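Local coordinates for protein formiminotetrahydrofolate cyclodeaminase (Thermotoga maritima, PDB 1O5H) that probably catalyses the cyclisation of 5-formiminotetrahydrofolate to 5,10-methenyltetrahydrofolate with release of ammonia, as a lyase of folate one-carbon metabolism, at residues 133-138 with 152-157; 53-58 with 73-78; 138-143 with 203-208; 36-41 with 91-96. All blocks are in the same frame, centred on the assembly; numbering follows the deposited sequence.

In the fold
The chain is about three-quarters helix, in six helices with no strand, and the four contacts sample how a bundle of long helices is held at several levels. Contacts 1, 2 and 3 lie on the same side of the chain's centre and touch one another. Contact 1 shares Leu-138 with contact 3, their centres about 9 Å apart, and it meets contact 2 through a salt bridge from Arg-73 NH2 to Glu-134 OE1 of 2.8 Å. Contact 4 joins the same two helices as contact 2, but about 26 Å away between centres, on the opposite side of the chain's centre. All four approach the second subunit, contact 3 by Lys-203 alone.

Contact 1: residues 133-138 with 152-157; sequences HELEKL and NAADLC
An antiparallel helical hairpin, made by helices 107-141 and 147-172 of this all-helical bundle, is held here by Leu-135 resting on Ala-153 and Ala-154. The short axes pass 10.1 Å apart with their directions 162° from each other, and this is a case of one branched side chain spanning the space between two helices whose facing residues are small. With CG set beside its backbone N (chi1 -72°), both methyls of Leu-135 reach the partner helix. CD1 goes furthest and arrives over the peptide link between Ala-153 and Ala-154, lying 3.4 Å from Ala-153 C. CD1 also lies 3.7 Å from Ala-153 CB and 4.0 Å from Ala-154 CB, so it meets both alanine methyls as well as main chain. The other branch, CD2, stays with Ala-153 alone. Everything that touches is apolar or backbone, and all four residues involved are buried. Around them, Ala-51 of helix 36-56 also meets Leu-135, while Tyr-199 of helix 178-206 touches Ala-154, so the hairpin is flanked by further helices of the bundle. One turn along from Ala-153, Cys-157 adds a last carbon to the surface under the leucine, its CB standing 4.2 Å from Leu-135 CD1.

Contact 2: residues 53-58 with 73-78; sequences MVANFT and RIVEAM
Asn-56, on the last turn of helix 36-56, leans across to Val-75 where that helix packs against helix 68-100, two successive helices of the bundle joined by a connection that brings them back side by side. From its CB the asparagine side chain runs at about a right angle to the valine. Its CG comes within 4.1 Å of Val-75 CG2. Beyond it the amide divides its work. OD1 lies 3.6 Å from the same Val-75 CG2, yet its polar partner is Arg-59 NE, just past the helix end. ND2 leaves the pair altogether and donates to Ala-28 O of the second subunit. The two bonds would fix the rotation of the amide, and they make one residue a link between an intramolecular helix pair and the dimer. On Val-75, CG1 is anti to the backbone N (chi1 169°), which leaves CG2 beside that N and facing helix 36-56; that methyl touches Ala-55 CB as well, at 3.8 Å. Ala-55 and Val-75 are also the pair with the closest CA atoms, 6.1 Å apart. The alanine methyl has a second neighbour on the preceding residue of the partner helix, Ile-74 CG2, 4.0 Å from Ala-55 CB.

Contact 3: residues 138-143 with 203-208; sequences LAEFGN and KKMLEG
Ala-139 and Leu-206 bring the two backbones nearest, with 6.7 Å between their CA atoms, close to where helix 107-141 gives way to the non-helical Gly-142. The methyl of Ala-139 is met by two side chains that are neighbours in sequence. Leu-206 comes alongside with its branch point, CG lying 4.0 Å from Ala-139 CB, and its two methyls go different ways: CD1 stays by the alanine methyl, while CD2 also reaches the main chain, 3.9 Å from Ala-139 O. The pairing ties helix 178-206 to helix 107-141 near one end of the bundle, and helix 147-172 completes the setting, since Ala-147, Thr-150 and Leu-151 also touch Leu-206. With an alanine in place of Leu-206, the methyl of Ala-139 and these three residues would probably face a gap where the isobutyl group had joined them. Further out, selenomethionine Met-205 lays SE against helix 107-141, carried there by the extended CB-CG-SE part of its chain (chi2 170°), which bends only beyond SE, at CE. SE is 3.8 Å from Ala-139 CB and 3.9 Å from Glu-140 CB, so it bridges two successive residues. Beyond CB, Glu-140 is extended, its CG standing 4.0 Å above the centre of the Phe-141 ring.

Contact 4: residues 36-41 with 91-96; sequences GGAVGS and KDMEAF
The carboxylate of Asp-92 is the flat group of this contact, and it turns its plane to Gly-37 and Ala-38 in the first turn of helix 36-56. Ala-38 N stands above that plane, on the side where Gly-37 CA also lies, at 3.5 Å from Asp-92 OD2. Gly-37 CA is 3.9 Å from Asp-92 OD1, so each oxygen has its own nearest neighbour on the partner helix. Two torsions produce this pose: CG extends anti to the backbone N (chi1 180°), and chi2 of 91° then sets the carboxylate broadside to the helix it meets. The lack of a side chain at Gly-37 matters, for a CB there would point at Asp-92 and come too close to OD1. Lying by the first turn of helix 36-56, the Asp-92 carboxylate probably sits in the favourable field of that helix's amino end. Were Asp-92 an alanine, the amide of Ala-38 would probably lose the negative group above it, and Gly-37 CA the oxygen beside it. Beside the carboxylate, selenomethionine Met-93 stretches out so that its CE reaches Ala-38 CB, at 3.8 Å. Within the all-helical bundle the successive helices 36-56 and 68-100 pair antiparallel, their short axes 9.1 Å apart at 167°. Helix 107-141 packs along both partners, through Val-124 on Ser-41 and Val-120 on Asp-92. Helix 20-28 covers Val-39, whose CB points away from segment 91-96, and the second subunit adds Met-46 on Val-39 and a hydrogen bond from Gly-36 N to its Asp-149 OD1, so that helix 36-56 begins at the dimer interface.

Contact 1: residues 133-138 with 152-157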
loop_
_atom_site.group_PDB
_atom_site.type_symbol
_atom_site.label_atom_id
_atom_site.label_comp_id
_atom_site.label_asym_id
_atom_site.label_seq_id
_atom_site.Cartn_x
_atom_site.Cartn_y
_atom_site.Cartn_z
ATOM N N HIS A 133 6.473 13.631 -6.522
ATOM C CA HIS A 133 6.504 14.889 -7.271
ATOM C C HIS A 133 5.349 14.993 -8.255
ATOM O O HIS A 133 4.805 16.086 -8.459
ATOM C CB HIS A 133 7.845 15.128 -7.991
ATOM C CG HIS A 133 8.911 15.718 -7.111
ATOM N ND1 HIS A 133 8.866 17.019 -6.650
ATOM C CD2 HIS A 133 10.051 15.184 -6.606
ATOM C CE1 HIS A 133 9.928 17.259 -5.897
ATOM N NE2 HIS A 133 10.663 16.162 -5.853
ATOM N N GLU A 134 4.949 13.876 -8.851
ATOM C CA GLU A 134 3.835 13.916 -9.779
ATOM C C GLU A 134 2.516 14.098 -9.051
ATOM O O GLU A 134 1.609 14.796 -9.541
ATOM C CB GLU A 134 3.783 12.667 -10.648
ATOM C CG GLU A 134 5.053 12.364 -11.445
ATOM C CD GLU A 134 5.380 13.374 -12.532
ATOM O OE1 GLU A 134 5.083 14.576 -12.391
ATOM O OE2 GLU A 134 5.973 12.962 -13.544
ATOM N N LEU A 135 2.412 13.480 -7.877
ATOM C CA LEU A 135 1.212 13.600 -7.071
ATOM C C LEU A 135 1.104 15.022 -6.645
ATOM O O LEU A 135 0.008 15.553 -6.599
ATOM C CB LEU A 135 1.229 12.664 -5.871
ATOM C CG LEU A 135 1.040 11.187 -6.236
ATOM C CD1 LEU A 135 0.985 10.295 -5.043
ATOM C CD2 LEU A 135 -0.228 11.001 -7.034
ATOM N N GLU A 136 2.225 15.690 -6.395
ATOM C CA GLU A 136 2.107 17.115 -6.090
ATOM C C GLU A 136 1.547 17.908 -7.292
ATOM O O GLU A 136 0.656 18.762 -7.137
ATOM C CB GLU A 136 3.409 17.713 -5.602
ATOM C CG GLU A 136 3.187 19.085 -5.023
ATOM C CD GLU A 136 4.443 19.722 -4.487
ATOM O OE1 GLU A 136 5.431 19.015 -4.181
ATOM O OE2 GLU A 136 4.422 20.960 -4.350
ATOM N N LYS A 137 2.044 17.616 -8.488
ATOM C CA LYS A 137 1.510 18.272 -9.673
ATOM C C LYS A 137 0.042 17.924 -9.837
ATOM O O LYS A 137 -0.770 18.806 -10.095
ATOM C CB LYS A 137 2.329 17.946 -10.921
ATOM C CG LYS A 137 3.621 18.763 -10.985
ATOM C CD LYS A 137 4.663 18.204 -11.953
ATOM C CE LYS A 137 5.964 18.973 -11.814
ATOM N NZ LYS A 137 6.786 18.919 -13.049
ATOM N N LEU A 138 -0.319 16.661 -9.624
ATOM C CA LEU A 138 -1.722 16.282 -9.772
ATOM C C LEU A 138 -2.644 16.956 -8.729
ATOM O O LEU A 138 -3.727 17.431 -9.056
ATOM C CB LEU A 138 -1.867 14.771 -9.723
ATOM C CG LEU A 138 -1.247 14.009 -10.890
ATOM C CD1 LEU A 138 -1.322 12.534 -10.634
ATOM C CD2 LEU A 138 -1.920 14.326 -12.205
ATOM N N ASN A 152 -5.210 9.126 -2.125
ATOM C CA ASN A 152 -5.016 7.731 -1.891
ATOM C C ASN A 152 -3.646 7.370 -2.355
ATOM O O ASN A 152 -2.917 6.652 -1.657
ATOM C CB ASN A 152 -6.062 6.926 -2.650
ATOM C CG ASN A 152 -7.416 6.998 -2.005
ATOM O OD1 ASN A 152 -7.588 7.610 -0.934
ATOM N ND2 ASN A 152 -8.382 6.348 -2.622
ATOM N N ALA A 153 -3.272 7.879 -3.525
ATOM C CA ALA A 153 -1.978 7.527 -4.072
ATOM C C ALA A 153 -0.861 8.116 -3.221
ATOM O O ALA A 153 0.171 7.477 -3.030
ATOM C CB ALA A 153 -1.858 7.934 -5.485
ATOM N N ALA A 154 -1.077 9.289 -2.641
ATOM C CA ALA A 154 -0.060 9.856 -1.754
ATOM C C ALA A 154 0.113 9.006 -0.508
ATOM O O ALA A 154 1.239 8.721 -0.049
ATOM C CB ALA A 154 -0.397 11.251 -1.391
ATOM N N ASP A 155 -0.994 8.571 0.055
ATOM C CA ASP A 155 -0.864 7.742 1.225
ATOM C C ASP A 155 -0.086 6.444 0.900
ATOM O O ASP A 155 0.848 6.081 1.626
ATOM C CB ASP A 155 -2.221 7.526 1.868
ATOM C CG ASP A 155 -2.698 8.763 2.632
ATOM O OD1 ASP A 155 -1.894 9.327 3.391
ATOM O OD2 ASP A 155 -3.857 9.241 2.564
ATOM N N LEU A 156 -0.412 5.785 -0.211
ATOM C CA LEU A 156 0.301 4.558 -0.553
ATOM C C LEU A 156 1.763 4.859 -0.840
ATOM O O LEU A 156 2.645 4.193 -0.311
ATOM C CB LEU A 156 -0.335 3.876 -1.751
ATOM C CG LEU A 156 -1.800 3.523 -1.557
ATOM C CD1 LEU A 156 -2.323 2.942 -2.845
ATOM C CD2 LEU A 156 -1.969 2.554 -0.407
ATOM N N CYS A 157 2.003 5.890 -1.646
ATOM C CA CYS A 157 3.347 6.351 -1.917
ATOM C C CYS A 157 4.183 6.433 -0.626
ATOM O O CYS A 157 5.211 5.756 -0.471
ATOM C CB CYS A 157 3.288 7.709 -2.587
ATOM S SG CYS A 157 4.908 8.356 -3.012
#

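Contact 2: residues 53-58 with 73-78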
loop_
_atom_site.group_PDB
_atom_site.type_symbol
_atom_site.label_atom_id
_atom_site.label_comp_id
_atom_site.label_asym_id
_atom_site.label_seq_id
_atom_site.Cartn_x
_atom_site.Cartn_y
_atom_site.Cartn_z
HETATM N N MSE A 53 -4.335 7.287 -13.479
HETATM C CA MSE A 53 -5.774 7.444 -13.645
HETATM C C MSE A 53 -6.175 8.897 -13.565
HETATM O O MSE A 53 -6.844 9.398 -14.452
HETATM C CB MSE A 53 -6.532 6.647 -12.617
HETATM C CG MSE A 53 -7.989 7.040 -12.471
HETATM SE SE MSE A 53 -8.759 5.806 -11.179
HETATM C CE MSE A 53 -10.722 6.644 -10.974
ATOM N N VAL A 54 -5.739 9.578 -12.517
ATOM C CA VAL A 54 -6.034 10.984 -12.360
ATOM C C VAL A 54 -5.518 11.789 -13.553
ATOM O O VAL A 54 -6.215 12.690 -14.053
ATOM C CB VAL A 54 -5.481 11.543 -11.037
ATOM C CG1 VAL A 54 -5.720 13.030 -10.958
ATOM C CG2 VAL A 54 -6.132 10.829 -9.820
ATOM N N ALA A 55 -4.325 11.466 -14.045
ATOM C CA ALA A 55 -3.792 12.210 -15.192
ATOM C C ALA A 55 -4.627 11.982 -16.449
ATOM O O ALA A 55 -4.899 12.917 -17.203
ATOM C CB ALA A 55 -2.372 11.849 -15.444
ATOM N N ASN A 56 -5.039 10.739 -16.673
ATOM C CA ASN A 56 -5.923 10.429 -17.788
ATOM C C ASN A 56 -7.222 11.173 -17.709
ATOM O O ASN A 56 -7.666 11.730 -18.705
ATOM C CB ASN A 56 -6.235 8.948 -17.841
ATOM C CG ASN A 56 -5.256 8.183 -18.685
ATOM O OD1 ASN A 56 -4.763 8.686 -19.712
ATOM N ND2 ASN A 56 -4.960 6.950 -18.267
ATOM N N PHE A 57 -7.836 11.181 -16.531
ATOM C CA PHE A 57 -9.080 11.874 -16.375
ATOM C C PHE A 57 -8.914 13.396 -16.384
ATOM O O PHE A 57 -9.885 14.115 -16.191
ATOM C CB PHE A 57 -9.764 11.423 -15.108
ATOM C CG PHE A 57 -10.617 10.210 -15.277
ATOM C CD1 PHE A 57 -11.843 10.294 -15.914
ATOM C CD2 PHE A 57 -10.221 8.985 -14.745
ATOM C CE1 PHE A 57 -12.652 9.176 -16.050
ATOM C CE2 PHE A 57 -11.030 7.855 -14.871
ATOM C CZ PHE A 57 -12.246 7.955 -15.522
ATOM N N THR A 58 -7.699 13.890 -16.612
ATOM C CA THR A 58 -7.465 15.332 -16.652
ATOM C C THR A 58 -7.194 15.801 -18.067
ATOM O O THR A 58 -7.510 16.948 -18.436
ATOM C CB THR A 58 -6.307 15.722 -15.732
ATOM O OG1 THR A 58 -6.596 15.300 -14.391
ATOM C CG2 THR A 58 -6.202 17.229 -15.609
ATOM N N ARG A 73 2.390 13.742 -20.295
ATOM C CA ARG A 73 3.738 13.526 -19.805
ATOM C C ARG A 73 3.730 12.610 -18.578
ATOM O O ARG A 73 4.601 11.742 -18.438
ATOM C CB ARG A 73 4.387 14.877 -19.481
ATOM C CG ARG A 73 5.913 14.846 -19.353
ATOM C CD ARG A 73 6.514 16.012 -18.548
ATOM N NE ARG A 73 5.960 16.068 -17.191
ATOM C CZ ARG A 73 6.363 15.303 -16.170
ATOM N NH1 ARG A 73 7.349 14.418 -16.334
ATOM N NH2 ARG A 73 5.780 15.424 -14.977
ATOM N N ILE A 74 2.747 12.801 -17.701
ATOM C CA ILE A 74 2.642 12.023 -16.479
ATOM C C ILE A 74 2.193 10.609 -16.798
ATOM O O ILE A 74 2.795 9.634 -16.338
ATOM C CB ILE A 74 1.665 12.687 -15.485
ATOM C CG1 ILE A 74 2.243 14.007 -14.992
ATOM C CG2 ILE A 74 1.411 11.773 -14.293
ATOM C CD1 ILE A 74 1.272 14.854 -14.252
ATOM N N VAL A 75 1.126 10.499 -17.576
ATOM C CA VAL A 75 0.683 9.198 -18.041
ATOM C C VAL A 75 1.877 8.345 -18.501
ATOM O O VAL A 75 2.069 7.218 -18.040
ATOM C CB VAL A 75 -0.325 9.348 -19.160
ATOM C CG1 VAL A 75 -0.594 8.007 -19.825
ATOM C CG2 VAL A 75 -1.597 9.934 -18.595
ATOM N N GLU A 76 2.693 8.909 -19.379
ATOM C CA GLU A 76 3.869 8.223 -19.905
ATOM C C GLU A 76 4.857 7.860 -18.798
ATOM O O GLU A 76 5.380 6.747 -18.788
ATOM C CB GLU A 76 4.525 9.055 -21.029
ATOM C CG GLU A 76 6.001 8.772 -21.296
ATOM C CD GLU A 76 6.247 7.555 -22.169
ATOM O OE1 GLU A 76 6.501 7.744 -23.388
ATOM O OE2 GLU A 76 6.197 6.420 -21.635
ATOM N N ALA A 77 5.092 8.782 -17.865
ATOM C CA ALA A 77 5.997 8.518 -16.734
ATOM C C ALA A 77 5.478 7.430 -15.784
ATOM O O ALA A 77 6.245 6.606 -15.274
ATOM C CB ALA A 77 6.299 9.797 -15.962
HETATM N N MSE A 78 4.173 7.432 -15.550
HETATM C CA MSE A 78 3.576 6.448 -14.670
HETATM C C MSE A 78 3.555 5.083 -15.335
HETATM O O MSE A 78 3.557 4.047 -14.675
HETATM C CB MSE A 78 2.175 6.879 -14.253
HETATM C CG MSE A 78 2.161 8.136 -13.394
HETATM SE SE MSE A 78 3.379 8.060 -11.841
HETATM C CE MSE A 78 5.125 8.526 -12.617
#

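Contact 3: residues 138-143 with 203-208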
loop_
_atom_site.group_PDB
_atom_site.type_symbol
_atom_site.label_atom_id
_atom_site.label_comp_id
_atom_site.label_asym_id
_atom_site.label_seq_id
_atom_site.Cartn_x
_atom_site.Cartn_y
_atom_site.Cartn_z
ATOM N N LEU A 138 -0.319 16.661 -9.624
ATOM C CA LEU A 138 -1.722 16.282 -9.772
ATOM C C LEU A 138 -2.644 16.956 -8.729
ATOM O O LEU A 138 -3.727 17.431 -9.056
ATOM C CB LEU A 138 -1.867 14.771 -9.723
ATOM C CG LEU A 138 -1.247 14.009 -10.890
ATOM C CD1 LEU A 138 -1.322 12.534 -10.634
ATOM C CD2 LEU A 138 -1.920 14.326 -12.205
ATOM N N ALA A 139 -2.207 17.008 -7.473
ATOM C CA ALA A 139 -2.964 17.712 -6.460
ATOM C C ALA A 139 -3.302 19.106 -6.928
ATOM O O ALA A 139 -4.399 19.603 -6.658
ATOM C CB ALA A 139 -2.185 17.795 -5.170
ATOM N N GLU A 140 -2.374 19.747 -7.632
ATOM C CA GLU A 140 -2.532 21.170 -7.894
ATOM C C GLU A 140 -3.248 21.449 -9.203
ATOM O O GLU A 140 -4.128 22.275 -9.255
ATOM C CB GLU A 140 -1.175 21.869 -7.854
ATOM C CG GLU A 140 -1.261 23.386 -7.819
ATOM C CD GLU A 140 0.111 24.036 -7.890
ATOM O OE1 GLU A 140 1.129 23.336 -7.616
ATOM O OE2 GLU A 140 0.163 25.249 -8.223
ATOM N N PHE A 141 -2.874 20.720 -10.246
ATOM C CA PHE A 141 -3.340 20.976 -11.610
ATOM C C PHE A 141 -4.219 19.878 -12.167
ATOM O O PHE A 141 -4.770 20.019 -13.230
ATOM C CB PHE A 141 -2.150 21.149 -12.541
ATOM C CG PHE A 141 -1.228 22.253 -12.136
ATOM C CD1 PHE A 141 -1.646 23.591 -12.195
ATOM C CD2 PHE A 141 0.067 21.964 -11.700
ATOM C CE1 PHE A 141 -0.786 24.630 -11.823
ATOM C CE2 PHE A 141 0.949 22.991 -11.323
ATOM C CZ PHE A 141 0.527 24.329 -11.385
ATOM N N GLY A 142 -4.357 18.776 -11.450
ATOM C CA GLY A 142 -5.153 17.659 -11.936
ATOM C C GLY A 142 -6.625 17.873 -11.703
ATOM O O GLY A 142 -7.037 18.856 -11.074
ATOM N N ASN A 143 -7.410 16.937 -12.221
ATOM C CA ASN A 143 -8.864 16.970 -12.167
ATOM C C ASN A 143 -9.436 16.949 -10.743
ATOM O O ASN A 143 -9.322 15.945 -10.029
ATOM C CB ASN A 143 -9.377 15.780 -12.973
ATOM C CG ASN A 143 -10.876 15.661 -12.966
ATOM O OD1 ASN A 143 -11.564 16.082 -12.019
ATOM N ND2 ASN A 143 -11.406 15.052 -14.023
ATOM N N LYS A 203 -1.196 16.172 0.997
ATOM C CA LYS A 203 -2.144 16.186 2.111
ATOM C C LYS A 203 -2.720 17.597 2.468
ATOM O O LYS A 203 -3.925 17.769 2.547
ATOM C CB LYS A 203 -1.534 15.518 3.322
ATOM C CG LYS A 203 -1.858 14.024 3.413
ATOM C CD LYS A 203 -1.023 13.356 4.477
ATOM C CE LYS A 203 -1.659 13.366 5.856
ATOM N NZ LYS A 203 -2.348 12.059 6.131
ATOM N N LYS A 204 -1.869 18.603 2.647
ATOM C CA LYS A 204 -2.340 19.913 3.062
ATOM C C LYS A 204 -3.275 20.474 1.990
ATOM O O LYS A 204 -4.400 20.824 2.292
ATOM C CB LYS A 204 -1.144 20.836 3.344
ATOM C CG LYS A 204 -1.440 22.108 4.148
HETATM N N MSE A 205 -2.818 20.514 0.741
HETATM C CA MSE A 205 -3.643 20.884 -0.406
HETATM C C MSE A 205 -4.967 20.112 -0.540
HETATM O O MSE A 205 -5.985 20.680 -0.852
HETATM C CB MSE A 205 -2.829 20.678 -1.660
HETATM C CG MSE A 205 -2.939 21.766 -2.706
HETATM SE SE MSE A 205 -1.550 21.331 -3.996
HETATM C CE MSE A 205 0.135 21.382 -2.767
ATOM N N LEU A 206 -4.969 18.820 -0.271
ATOM C CA LEU A 206 -6.146 18.036 -0.558
ATOM C C LEU A 206 -7.001 17.640 0.634
ATOM O O LEU A 206 -8.054 17.041 0.450
ATOM C CB LEU A 206 -5.747 16.777 -1.324
ATOM C CG LEU A 206 -5.193 16.970 -2.726
ATOM C CD1 LEU A 206 -5.251 15.670 -3.472
ATOM C CD2 LEU A 206 -5.998 18.021 -3.437
ATOM N N GLU A 207 -6.592 17.953 1.858
ATOM C CA GLU A 207 -7.333 17.405 3.017
ATOM C C GLU A 207 -8.835 17.772 2.994
ATOM O O GLU A 207 -9.687 17.001 3.450
ATOM C CB GLU A 207 -6.678 17.771 4.372
ATOM C CG GLU A 207 -6.722 19.266 4.722
ATOM C CD GLU A 207 -7.108 19.562 6.177
ATOM O OE1 GLU A 207 -7.741 18.703 6.838
ATOM O OE2 GLU A 207 -6.794 20.680 6.662
ATOM N N GLY A 208 -9.153 18.932 2.437
ATOM C CA GLY A 208 -10.515 19.438 2.473
ATOM C C GLY A 208 -11.544 18.668 1.661
ATOM O O GLY A 208 -12.754 18.858 1.812
#

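Contact 4: residues 36-41 with 91-96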
loop_
_atom_site.group_PDB
_atom_site.type_symbol
_atom_site.label_atom_id
_atom_site.label_comp_id
_atom_site.label_asym_id
_atom_site.label_seq_id
_atom_site.Cartn_x
_atom_site.Cartn_y
_atom_site.Cartn_z
ATOM N N GLY A 36 8.758 -8.116 2.087
ATOM C CA GLY A 36 8.178 -6.790 2.221
ATOM C C GLY A 36 8.541 -5.876 1.074
ATOM O O GLY A 36 7.650 -5.303 0.418
ATOM N N GLY A 37 9.854 -5.776 0.814
ATOM C CA GLY A 37 10.406 -4.906 -0.224
ATOM C C GLY A 37 9.701 -5.146 -1.520
ATOM O O GLY A 37 9.189 -4.194 -2.106
ATOM N N ALA A 38 9.633 -6.414 -1.950
ATOM C CA ALA A 38 8.881 -6.782 -3.155
ATOM C C ALA A 38 7.438 -6.271 -3.093
ATOM O O ALA A 38 6.986 -5.568 -4.027
ATOM C CB ALA A 38 8.906 -8.258 -3.382
ATOM N N VAL A 39 6.738 -6.570 -1.988
ATOM C CA VAL A 39 5.361 -6.098 -1.833
ATOM C C VAL A 39 5.296 -4.582 -2.024
ATOM O O VAL A 39 4.454 -4.081 -2.784
ATOM C CB VAL A 39 4.784 -6.480 -0.482
ATOM C CG1 VAL A 39 3.424 -5.884 -0.295
ATOM C CG2 VAL A 39 4.696 -7.979 -0.338
ATOM N N GLY A 40 6.203 -3.868 -1.347
ATOM C CA GLY A 40 6.362 -2.424 -1.499
ATOM C C GLY A 40 6.387 -1.957 -2.952
ATOM O O GLY A 40 5.588 -1.081 -3.353
ATOM N N SER A 41 7.286 -2.534 -3.756
ATOM C CA SER A 41 7.264 -2.246 -5.188
ATOM C C SER A 41 5.902 -2.455 -5.833
ATOM O O SER A 41 5.461 -1.634 -6.652
ATOM C CB SER A 41 8.274 -3.088 -5.932
ATOM O OG SER A 41 9.572 -2.729 -5.518
ATOM N N LYS A 91 14.017 -8.078 -8.931
ATOM C CA LYS A 91 15.360 -7.898 -8.398
ATOM C C LYS A 91 15.397 -8.201 -6.920
ATOM O O LYS A 91 16.286 -8.907 -6.479
ATOM C CB LYS A 91 15.875 -6.487 -8.632
ATOM C CG LYS A 91 16.392 -6.227 -10.017
ATOM C CD LYS A 91 17.601 -5.318 -9.941
ATOM C CE LYS A 91 18.324 -5.224 -11.284
ATOM N NZ LYS A 91 17.840 -4.041 -12.038
ATOM N N ASP A 92 14.435 -7.681 -6.154
ATOM C CA ASP A 92 14.411 -7.880 -4.703
ATOM C C ASP A 92 14.475 -9.357 -4.350
ATOM O O ASP A 92 15.161 -9.738 -3.405
ATOM C CB ASP A 92 13.162 -7.267 -4.089
ATOM C CG ASP A 92 13.083 -7.451 -2.561
ATOM O OD1 ASP A 92 13.583 -6.561 -1.832
ATOM O OD2 ASP A 92 12.499 -8.421 -2.004
HETATM N N MSE A 93 13.775 -10.186 -5.115
HETATM C CA MSE A 93 13.752 -11.615 -4.843
HETATM C C MSE A 93 15.027 -12.246 -5.289
HETATM O O MSE A 93 15.558 -13.106 -4.611
HETATM C CB MSE A 93 12.572 -12.272 -5.523
HETATM C CG MSE A 93 11.299 -11.472 -5.292
HETATM SE SE MSE A 93 9.705 -12.196 -6.160
HETATM C CE MSE A 93 8.653 -10.503 -6.429
ATOM N N GLU A 94 15.534 -11.797 -6.418
ATOM C CA GLU A 94 16.826 -12.254 -6.873
ATOM C C GLU A 94 17.924 -11.835 -5.915
ATOM O O GLU A 94 18.800 -12.625 -5.583
ATOM C CB GLU A 94 17.117 -11.708 -8.253
ATOM C CG GLU A 94 16.185 -12.233 -9.327
ATOM C CD GLU A 94 16.483 -11.617 -10.675
ATOM O OE1 GLU A 94 17.540 -10.961 -10.802
ATOM O OE2 GLU A 94 15.659 -11.775 -11.604
ATOM N N ALA A 95 17.867 -10.591 -5.459
ATOM C CA ALA A 95 18.899 -10.066 -4.586
ATOM C C ALA A 95 18.966 -10.863 -3.300
ATOM O O ALA A 95 20.059 -11.123 -2.787
ATOM C CB ALA A 95 18.664 -8.603 -4.299
ATOM N N PHE A 96 17.798 -11.264 -2.801
ATOM C CA PHE A 96 17.714 -12.035 -1.560
ATOM C C PHE A 96 18.298 -13.414 -1.725
ATOM O O PHE A 96 18.966 -13.898 -0.832
ATOM C CB PHE A 96 16.279 -12.167 -1.058
ATOM C CG PHE A 96 16.177 -12.736 0.333
ATOM C CD1 PHE A 96 16.422 -14.100 0.571
ATOM C CD2 PHE A 96 15.830 -11.899 1.419
ATOM C CE1 PHE A 96 16.336 -14.632 1.867
ATOM C CE2 PHE A 96 15.727 -12.416 2.731
ATOM C CZ PHE A 96 15.983 -13.789 2.953
#